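Local structure of 50S ribosomal protein L16 arginine hydroxylase (4CCL) at residues B[26-31]-B[98-103]; B[266-271]-B[312-317]. The protein catalyses the iron- and 2-oxoglutarate-dependent hydroxylation of an arginine of ribosomal protein uL16, and works as a homodimer. All coordinates share one frame; numbering follows the deposited sequence.

Contact 1 of 2, residues B[26-31]-B[98-103]; sequences RGFNNF and RPFREL
Phe28 meets Pro99 and Phe100 with the far end of its ring, and every touch across this contact is apolar. On the ring edge, CE1 of Phe28 lies 4.2 Å from CG of Pro99, close to the plane of the aromatic ring, and the two side chains cross at about a right angle. At the neighbouring position CZ of Phe28 comes to 4.5 Å from CE2 of Phe100, again at the rim of the Phe28 ring. That second approach is looser. The backbones stay well apart, with 10.2 Å between CA of Phe28 and CA of Pro99, so the ring has to bridge the gap: CG sits anti to the carbonyl carbon (chi1 -65°), which carries its end toward the other segment.

No hydrogen bond crosses the contact. Within 98-103, Arg101 N bonds to Arg98 O and Leu103 N to Phe100 O, while on the 26-31 side backbone hydrogen bonds link Phe28 with Gly176 and Gly27 with Thr6. Around the rings, Phe28 also rests on Ile134 and Phe100 on Phe132 and Val200, residues of the large antiparallel sheet of the JmjC (cupin) fold.

What passes directly between the two segments is therefore apolar packing, with no polar bond to set its geometry.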
loop_
_atom_site.group_PDB
_atom_site.type_symbol
_atom_site.label_atom_id
_atom_site.label_comp_id
_atom_site.label_asym_id
_atom_site.label_seq_id
_atom_site.Cartn_x
_atom_site.Cartn_y
_atom_site.Cartn_z
ATOM N N ARG B 26 39.341 -9.167 21.680
ATOM C CA ARG B 26 38.930 -9.551 23.028
ATOM C C ARG B 26 37.735 -8.726 23.491
ATOM O O ARG B 26 37.718 -8.227 24.617
ATOM C CB ARG B 26 40.085 -9.396 24.021
ATOM C CG ARG B 26 41.364 -10.101 23.616
ATOM C CD ARG B 26 41.467 -11.496 24.215
ATOM N NE ARG B 26 42.736 -11.679 24.916
ATOM C CZ ARG B 26 42.847 -11.881 26.225
ATOM N NH1 ARG B 26 41.763 -11.940 26.985
ATOM N NH2 ARG B 26 44.045 -12.034 26.775
ATOM N N GLY B 27 36.753 -8.564 22.607
ATOM C CA GLY B 27 35.517 -7.884 22.952
ATOM C C GLY B 27 34.910 -8.572 24.154
ATOM O O GLY B 27 34.412 -7.925 25.075
ATOM N N PHE B 28 34.967 -9.897 24.139
ATOM C CA PHE B 28 34.648 -10.700 25.306
ATOM C C PHE B 28 35.917 -11.375 25.810
ATOM O O PHE B 28 36.625 -12.029 25.042
ATOM C CB PHE B 28 33.596 -11.756 24.972
ATOM C CG PHE B 28 32.263 -11.184 24.602
ATOM C CD1 PHE B 28 31.428 -10.659 25.573
ATOM C CD2 PHE B 28 31.840 -11.175 23.283
ATOM C CE1 PHE B 28 30.198 -10.132 25.236
ATOM C CE2 PHE B 28 30.611 -10.650 22.941
ATOM C CZ PHE B 28 29.789 -10.127 23.919
ATOM N N ASN B 29 36.206 -11.203 27.097
ATOM C CA ASN B 29 37.336 -11.874 27.728
ATOM C C ASN B 29 36.943 -13.269 28.185
ATOM O O ASN B 29 35.858 -13.457 28.740
ATOM C CB ASN B 29 37.841 -11.073 28.927
ATOM C CG ASN B 29 38.356 -9.703 28.542
ATOM O OD1 ASN B 29 38.800 -9.485 27.414
ATOM N ND2 ASN B 29 38.307 -8.769 29.484
ATOM N N ASN B 30 37.840 -14.228 27.969
ATOM C CA ASN B 30 37.587 -15.634 28.268
ATOM C C ASN B 30 36.223 -16.058 27.755
ATOM O O ASN B 30 35.341 -16.421 28.532
ATOM C CB ASN B 30 37.682 -15.888 29.774
ATOM C CG ASN B 30 38.987 -15.398 30.363
ATOM O OD1 ASN B 30 39.002 -14.494 31.198
ATOM N ND2 ASN B 30 40.093 -15.989 29.928
ATOM N N PHE B 31 36.057 -16.017 26.439
ATOM C CA PHE B 31 34.744 -16.208 25.847
ATOM C C PHE B 31 34.319 -17.667 25.899
ATOM O O PHE B 31 35.007 -18.553 25.393
ATOM C CB PHE B 31 34.719 -15.691 24.409
ATOM C CG PHE B 31 33.392 -15.861 23.727
ATOM C CD1 PHE B 31 32.330 -15.023 24.028
ATOM C CD2 PHE B 31 33.208 -16.855 22.780
ATOM C CE1 PHE B 31 31.108 -15.181 23.399
ATOM C CE2 PHE B 31 31.992 -17.014 22.150
ATOM C CZ PHE B 31 30.941 -16.177 22.459
ATOM N N ARG B 98 22.178 -9.073 25.286
ATOM C CA ARG B 98 22.145 -8.063 26.353
ATOM C C ARG B 98 23.229 -6.966 26.349
ATOM O O ARG B 98 22.910 -5.800 26.570
ATOM C CB ARG B 98 22.056 -8.729 27.736
ATOM C CG ARG B 98 20.654 -9.189 28.117
ATOM C CD ARG B 98 20.586 -9.681 29.559
ATOM N NE ARG B 98 21.067 -11.053 29.711
ATOM C CZ ARG B 98 21.986 -11.437 30.594
ATOM N NH1 ARG B 98 22.537 -10.551 31.413
ATOM N NH2 ARG B 98 22.355 -12.709 30.659
ATOM N N PRO B 99 24.507 -7.325 26.110
ATOM C CA PRO B 99 25.539 -6.277 26.096
ATOM C C PRO B 99 25.338 -5.200 25.024
ATOM O O PRO B 99 25.924 -4.124 25.130
ATOM C CB PRO B 99 26.824 -7.063 25.813
ATOM C CG PRO B 99 26.553 -8.421 26.334
ATOM C CD PRO B 99 25.103 -8.673 26.061
ATOM N N PHE B 100 24.523 -5.483 24.017
ATOM C CA PHE B 100 24.362 -4.574 22.883
ATOM C C PHE B 100 23.227 -3.564 23.055
ATOM O O PHE B 100 22.896 -2.824 22.134
ATOM C CB PHE B 100 24.237 -5.358 21.576
ATOM C CG PHE B 100 25.486 -6.109 21.210
ATOM C CD1 PHE B 100 26.517 -5.483 20.526
ATOM C CD2 PHE B 100 25.638 -7.437 21.572
ATOM C CE1 PHE B 100 27.669 -6.171 20.199
ATOM C CE2 PHE B 100 26.786 -8.131 21.246
ATOM C CZ PHE B 100 27.802 -7.497 20.558
ATOM N N ARG B 101 22.623 -3.558 24.238
ATOM C CA ARG B 101 21.557 -2.616 24.560
ATOM C C ARG B 101 22.023 -1.158 24.612
ATOM O O ARG B 101 21.206 -0.245 24.739
ATOM C CB ARG B 101 20.862 -3.015 25.861
ATOM C CG ARG B 101 20.117 -4.327 25.750
ATOM C CD ARG B 101 18.808 -4.308 26.536
ATOM N NE ARG B 101 17.679 -5.101 26.016
ATOM C CZ ARG B 101 17.725 -6.229 25.299
ATOM N NH1 ARG B 101 18.863 -6.805 24.937
ATOM N NH2 ARG B 101 16.584 -6.798 24.942
ATOM N N GLU B 102 23.334 -0.944 24.521
ATOM C CA GLU B 102 23.877 0.399 24.335
ATOM C C GLU B 102 23.415 1.002 23.006
ATOM O O GLU B 102 23.544 2.204 22.775
ATOM C CB GLU B 102 25.404 0.377 24.417
ATOM C CG GLU B 102 25.943 0.004 25.790
ATOM C CD GLU B 102 25.665 1.064 26.838
ATOM O OE1 GLU B 102 25.368 2.218 26.458
ATOM O OE2 GLU B 102 25.744 0.744 28.044
ATOM N N LEU B 103 22.869 0.147 22.147
ATOM C CA LEU B 103 22.244 0.553 20.897
ATOM C C LEU B 103 20.754 0.246 21.037
ATOM O O LEU B 103 20.378 -0.658 21.783
ATOM C CB LEU B 103 22.851 -0.233 19.730
ATOM C CG LEU B 103 24.276 0.144 19.312
ATOM C CD1 LEU B 103 24.913 -0.961 18.482
ATOM C CD2 LEU B 103 24.268 1.455 18.542
#

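Contact 2 of 2, residues B[266-271]-B[312-317]; sequences QWFGEF and LRIGDD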
loop_
_atom_site.group_PDB
_atom_site.type_symbol
_atom_site.label_atom_id
_atom_site.label_comp_id
_atom_site.label_asym_id
_atom_site.label_seq_id
_atom_site.Cartn_x
_atom_site.Cartn_y
_atom_site.Cartn_z
ATOM N N GLN B 266 1.043 4.908 15.876
ATOM C CA GLN B 266 0.383 3.655 16.200
ATOM C C GLN B 266 0.787 2.577 15.206
ATOM O O GLN B 266 1.164 1.467 15.604
ATOM C CB GLN B 266 -1.133 3.845 16.203
ATOM C CG GLN B 266 -1.900 2.781 16.957
ATOM C CD GLN B 266 -2.947 3.382 17.871
ATOM O OE1 GLN B 266 -2.725 4.429 18.480
ATOM N NE2 GLN B 266 -4.099 2.729 17.965
ATOM N N TRP B 267 0.726 2.904 13.916
ATOM C CA TRP B 267 1.152 1.943 12.901
ATOM C C TRP B 267 2.585 1.492 13.114
ATOM O O TRP B 267 2.861 0.294 13.113
ATOM C CB TRP B 267 1.046 2.487 11.480
ATOM C CG TRP B 267 1.885 1.654 10.543
ATOM C CD1 TRP B 267 1.645 0.363 10.159
ATOM C CD2 TRP B 267 3.114 2.033 9.915
ATOM N NE1 TRP B 267 2.636 -0.075 9.318
ATOM C CE2 TRP B 267 3.557 0.936 9.149
ATOM C CE3 TRP B 267 3.886 3.203 9.912
ATOM C CZ2 TRP B 267 4.724 0.963 8.394
ATOM C CZ3 TRP B 267 5.048 3.230 9.160
ATOM C CH2 TRP B 267 5.455 2.119 8.413
ATOM N N PHE B 268 3.497 2.448 13.263
ATOM C CA PHE B 268 4.906 2.106 13.422
ATOM C C PHE B 268 5.118 1.315 14.699
ATOM O O PHE B 268 5.963 0.424 14.749
ATOM C CB PHE B 268 5.802 3.345 13.404
ATOM C CG PHE B 268 7.258 3.024 13.240
ATOM C CD1 PHE B 268 7.762 2.672 12.002
ATOM C CD2 PHE B 268 8.121 3.065 14.323
ATOM C CE1 PHE B 268 9.096 2.372 11.842
ATOM C CE2 PHE B 268 9.458 2.766 14.168
ATOM C CZ PHE B 268 9.947 2.419 12.925
ATOM N N GLY B 269 4.335 1.642 15.722
ATOM C CA GLY B 269 4.361 0.902 16.967
ATOM C C GLY B 269 4.029 -0.557 16.729
ATOM O O GLY B 269 4.742 -1.445 17.198
ATOM N N GLU B 270 2.958 -0.804 15.979
ATOM C CA GLU B 270 2.530 -2.172 15.688
ATOM C C GLU B 270 3.491 -2.913 14.745
ATOM O O GLU B 270 3.619 -4.135 14.813
ATOM C CB GLU B 270 1.109 -2.177 15.113
ATOM C CG GLU B 270 0.047 -1.646 16.072
ATOM C CD GLU B 270 -1.354 -1.696 15.489
ATOM O OE1 GLU B 270 -1.536 -2.320 14.423
ATOM O OE2 GLU B 270 -2.273 -1.108 16.097
ATOM N N PHE B 271 4.162 -2.168 13.871
ATOM C CA PHE B 271 5.070 -2.747 12.881
ATOM C C PHE B 271 6.393 -3.135 13.530
ATOM O O PHE B 271 6.728 -4.315 13.623
ATOM C CB PHE B 271 5.294 -1.741 11.737
ATOM C CG PHE B 271 6.388 -2.117 10.759
ATOM C CD1 PHE B 271 6.679 -3.441 10.454
ATOM C CD2 PHE B 271 7.119 -1.122 10.130
ATOM C CE1 PHE B 271 7.684 -3.756 9.552
ATOM C CE2 PHE B 271 8.122 -1.432 9.225
ATOM C CZ PHE B 271 8.405 -2.749 8.937
ATOM N N LEU B 312 8.589 -2.343 22.687
ATOM C CA LEU B 312 9.110 -1.008 22.406
ATOM C C LEU B 312 8.174 0.092 22.876
ATOM O O LEU B 312 6.960 -0.024 22.759
ATOM C CB LEU B 312 9.376 -0.857 20.910
ATOM C CG LEU B 312 10.335 -1.903 20.340
ATOM C CD1 LEU B 312 10.311 -1.897 18.824
ATOM C CD2 LEU B 312 11.748 -1.678 20.861
ATOM N N ARG B 313 8.747 1.166 23.405
ATOM C CA ARG B 313 7.944 2.275 23.894
ATOM C C ARG B 313 7.995 3.467 22.946
ATOM O O ARG B 313 9.068 3.999 22.659
ATOM C CB ARG B 313 8.402 2.697 25.292
ATOM C CG ARG B 313 7.626 3.871 25.854
ATOM C CD ARG B 313 8.226 4.376 27.151
ATOM N NE ARG B 313 7.795 3.597 28.307
ATOM C CZ ARG B 313 6.627 3.760 28.921
ATOM N NH1 ARG B 313 5.766 4.668 28.483
ATOM N NH2 ARG B 313 6.315 3.009 29.968
ATOM N N ILE B 314 6.830 3.871 22.447
ATOM C CA ILE B 314 6.717 5.097 21.669
ATOM C C ILE B 314 5.758 6.034 22.387
ATOM O O ILE B 314 4.557 5.775 22.463
ATOM C CB ILE B 314 6.216 4.822 20.240
ATOM C CG1 ILE B 314 6.880 3.562 19.681
ATOM C CG2 ILE B 314 6.472 6.026 19.342
ATOM C CD1 ILE B 314 6.894 3.482 18.168
ATOM N N GLY B 315 6.294 7.134 22.906
ATOM C CA GLY B 315 5.527 8.002 23.776
ATOM C C GLY B 315 5.093 7.248 25.019
ATOM O O GLY B 315 5.909 6.605 25.681
ATOM N N ASP B 316 3.805 7.325 25.334
ATOM C CA ASP B 316 3.254 6.645 26.503
ATOM C C ASP B 316 2.647 5.277 26.182
ATOM O O ASP B 316 2.087 4.620 27.060
ATOM C CB ASP B 316 2.235 7.540 27.212
ATOM C CG ASP B 316 2.884 8.723 27.904
ATOM O OD1 ASP B 316 3.059 9.776 27.253
ATOM O OD2 ASP B 316 3.226 8.600 29.100
ATOM N N ASP B 317 2.749 4.860 24.924
ATOM C CA ASP B 317 2.212 3.572 24.497
ATOM C C ASP B 317 3.329 2.544 24.391
ATOM O O ASP B 317 4.431 2.866 23.946
ATOM C CB ASP B 317 1.532 3.712 23.137
ATOM C CG ASP B 317 0.686 4.961 23.035
ATOM O OD1 ASP B 317 -0.109 5.220 23.963
ATOM O OD2 ASP B 317 0.822 5.687 22.027
#
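Ile314 reaches the helix 263-272 with its CD1 methyl, and this one carbon makes the close touches between the two segments. It sits 3.8 Å from CA of Gly269 and 4.0 Å from N of the same residue, resting on the helix backbone at Gly269, which has no side chain. The CA atoms of Gly269 and Ile314 are only 6.7 Å apart. Beside this, CD2 of Phe268 approaches the same methyl at 4.1 Å; CD1 of Ile314 lies at the edge of that ring, near its plane, and the two side chains cross roughly at right angles. The ring is placed by a CG anti to the backbone N of Phe268 (chi1 -166°), and CZ3 of Trp267 also meets its edge in plane.

The strand 311-314 is outermost within its own chain in a three-stranded antiparallel sheet of the ROXA-like winged-helix region, and the contact lays it against a helix of the same region. The packing continues into the dimer: Arg313 forms backbone hydrogen bonds with the second subunit, Ile314 touches Met247 of the second subunit, and Phe268 touches Leu250 of the second subunit.

Beyond Ile314 the contact opens out. Strands 311-314 and 317-320 form a two-residue beta hairpin with a type II' turn from Ile314 to Asp317, closed by paired backbone bonds, Ile314 N to Asp317 O at 3.0 Å and Asp317 N to Ile314 O at 3.2 Å. Gly315, with positive phi, and Asp316 are exposed at its tip. Arg313, by contrast, is buried: its NE makes a salt bridge to Asp334, and its NH1 a weak bond of 3.4 Å to Gly315 O, which lies in the guanidinium plane.

Both segments of contact 1 precede both of contact 2 in the sequence. The centres of the two contacts are 28 Å apart and their nearest atoms about 8 Å, with no direct touch. Contact 1 joins two loops beside the large sheet of the catalytic JmjC part, whereas contact 2 joins a helix and a strand of the winged-helix region, and both lie away from the iron and substrate sites. The loop that holds 98-103 runs on to Asp105 and Trp106, before strand 108-116; Leu312 of contact 2 packs on both of these residues and Phe268 on Trp106, so this loop touches both regions.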